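Local structure of oligopeptide-binding protein oppA (Lactococcus lactis, 3DRF) at residues 354-359 / 538-543. The protein binds oligopeptides as the receptor of the OppABCDF ABC transporter, and is essential for uptake of peptides longer than three residues and for growth in milk. Sequence-based numbering, arbitrary orientation.
Sequences STPANS and PTNFML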
loop_
_atom_site.group_PDB
_atom_site.type_symbol
_atom_site.label_atom_id
_atom_site.label_comp_id
_atom_site.label_asym_id
_atom_site.label_seq_id
_atom_site.Cartn_x
_atom_site.Cartn_y
_atom_site.Cartn_z
ATOM N N SER A 354 0.564 -15.738 -9.934
ATOM C CA SER A 354 -0.061 -15.638 -8.590
ATOM C C SER A 354 0.003 -16.980 -7.891
ATOM O O SER A 354 -0.355 -17.982 -8.461
ATOM C CB SER A 354 -1.518 -15.184 -8.696
ATOM O OG SER A 354 -1.589 -13.897 -9.228
ATOM N N THR A 355 0.389 -16.960 -6.648
ATOM C CA THR A 355 0.479 -18.137 -5.812
ATOM C C THR A 355 -0.433 -17.938 -4.583
ATOM O O THR A 355 -0.291 -16.982 -3.897
ATOM C CB THR A 355 1.940 -18.346 -5.316
ATOM O OG1 THR A 355 2.820 -18.485 -6.462
ATOM C CG2 THR A 355 2.019 -19.586 -4.457
ATOM N N PRO A 356 -1.316 -18.881 -4.315
ATOM C CA PRO A 356 -2.193 -18.749 -3.135
ATOM C C PRO A 356 -1.336 -18.540 -1.876
ATOM O O PRO A 356 -0.416 -19.310 -1.639
ATOM C CB PRO A 356 -2.902 -20.123 -3.048
ATOM C CG PRO A 356 -3.001 -20.541 -4.540
ATOM C CD PRO A 356 -1.669 -20.095 -5.116
ATOM N N ALA A 357 -1.646 -17.498 -1.136
ATOM C CA ALA A 357 -0.881 -17.144 0.054
ATOM C C ALA A 357 -1.264 -18.018 1.252
ATOM O O ALA A 357 -2.369 -18.304 1.457
ATOM C CB ALA A 357 -1.126 -15.649 0.412
ATOM N N ASN A 358 -0.254 -18.402 2.020
ATOM C CA ASN A 358 -0.444 -19.118 3.292
ATOM C C ASN A 358 -0.554 -18.187 4.511
ATOM O O ASN A 358 -0.937 -18.605 5.548
ATOM C CB ASN A 358 0.734 -20.116 3.534
ATOM C CG ASN A 358 2.060 -19.413 3.764
ATOM O OD1 ASN A 358 2.372 -18.472 3.097
ATOM N ND2 ASN A 358 2.804 -19.872 4.738
ATOM N N SER A 359 -0.164 -16.951 4.300
ATOM C CA SER A 359 -0.073 -15.925 5.371
ATOM C C SER A 359 0.026 -14.528 4.752
ATOM O O SER A 359 0.021 -14.380 3.592
ATOM C CB SER A 359 1.141 -16.192 6.271
ATOM O OG SER A 359 2.275 -15.584 5.703
ATOM N N PRO A 538 -5.693 -14.294 3.970
ATOM C CA PRO A 538 -4.691 -14.016 2.916
ATOM C C PRO A 538 -5.182 -14.628 1.599
ATOM O O PRO A 538 -5.701 -15.701 1.598
ATOM C CB PRO A 538 -3.434 -14.751 3.390
ATOM C CG PRO A 538 -3.647 -14.949 4.894
ATOM C CD PRO A 538 -5.129 -15.147 5.047
ATOM N N THR A 539 -4.966 -13.967 0.502
ATOM C CA THR A 539 -5.408 -14.473 -0.832
ATOM C C THR A 539 -4.198 -14.922 -1.686
ATOM O O THR A 539 -3.943 -16.057 -1.818
ATOM C CB THR A 539 -6.332 -13.429 -1.524
ATOM O OG1 THR A 539 -7.389 -13.132 -0.610
ATOM C CG2 THR A 539 -6.924 -14.037 -2.814
ATOM N N ASN A 540 -3.494 -13.953 -2.248
ATOM C CA ASN A 540 -2.328 -14.216 -3.141
ATOM C C ASN A 540 -1.019 -13.457 -2.833
ATOM O O ASN A 540 -1.003 -12.346 -2.353
ATOM C CB ASN A 540 -2.678 -13.877 -4.588
ATOM C CG ASN A 540 -3.592 -14.896 -5.239
ATOM O OD1 ASN A 540 -4.508 -14.539 -5.906
ATOM N ND2 ASN A 540 -3.317 -16.075 -5.051
ATOM N N PHE A 541 0.069 -14.148 -3.150
ATOM C CA PHE A 541 1.375 -13.566 -3.419
ATOM C C PHE A 541 1.511 -13.506 -4.945
ATOM O O PHE A 541 0.826 -14.197 -5.650
ATOM C CB PHE A 541 2.495 -14.439 -2.844
ATOM C CG PHE A 541 2.402 -14.713 -1.331
ATOM C CD1 PHE A 541 2.056 -13.727 -0.390
ATOM C CD2 PHE A 541 2.730 -15.935 -0.871
ATOM C CE1 PHE A 541 2.039 -14.047 0.982
ATOM C CE2 PHE A 541 2.716 -16.208 0.468
ATOM C CZ PHE A 541 2.360 -15.265 1.373
ATOM N N MET A 542 2.436 -12.676 -5.401
ATOM C CA MET A 542 2.593 -12.447 -6.834
ATOM C C MET A 542 4.013 -12.122 -7.252
ATOM O O MET A 542 4.824 -11.699 -6.470
ATOM C CB MET A 542 1.687 -11.253 -7.265
ATOM C CG MET A 542 1.098 -11.277 -8.678
ATOM S SD MET A 542 -0.325 -10.168 -8.650
ATOM C CE MET A 542 0.438 -8.670 -8.160
ATOM N N LEU A 543 4.246 -12.387 -8.538
ATOM C CA LEU A 543 5.367 -11.813 -9.290
ATOM C C LEU A 543 4.821 -10.708 -10.182
ATOM O O LEU A 543 3.782 -10.866 -10.719
ATOM C CB LEU A 543 6.042 -12.858 -10.223
ATOM C CG LEU A 543 6.570 -14.122 -9.585
ATOM C CD1 LEU A 543 7.157 -15.106 -10.681
ATOM C CD2 LEU A 543 7.570 -13.725 -8.584
HETATM O O HOH W 1 -4.605 -18.538 -0.496
HETATM O O HOH W 2 -4.495 -18.147 3.270
#
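Ala357 sets its methyl squarely over one face of the Phe541 ring, CB lying 3.6 Å from the ring centroid and 11° off its normal, a compact example of a CH-pi contact at the end of a strand pairing. The ring gets there because CG stands anti to the carbonyl carbon (chi1 -57°), which carries the aromatic group over the chain of 354-359. Asn358 approaches differently: its OD1 comes to the ring edge, 3.5 Å from Phe541 CE2, with amide and ring planes 78° apart, while its ND2 is bonded to the carbonyl of Val373. Pro538 adds its CB against the same methyl. Were Phe541 an alanine, the Ala357 methyl would probably lose the ring face it packs on, with a gap opening beside Asn358 OD1.

Backbone bonds set the register of the two strands, Thr355 opposite Phe541 as a hydrogen-bonded antiparallel pair: Thr355 N to Phe541 O and Phe541 N to Thr355 O are each 3.0 Å. Ala357 N is hydrogen-bonded to Thr539 O at 2.8 Å. Asn540 ND2 bonds chiefly to Asp346 OD2 and adds a weak bond to Thr355 O (3.4 Å). One water bridges Ala357 O and Pro538 O; another lies within bonding distance of Ala357 O and Thr539 O. Thr539 and Asn540 face Ser303 in a classic beta bulge. Strand 536-549 pairs antiparallel with both 354-356 and 292-307 in a mixed sheet of this periplasmic-binding-protein-like fold.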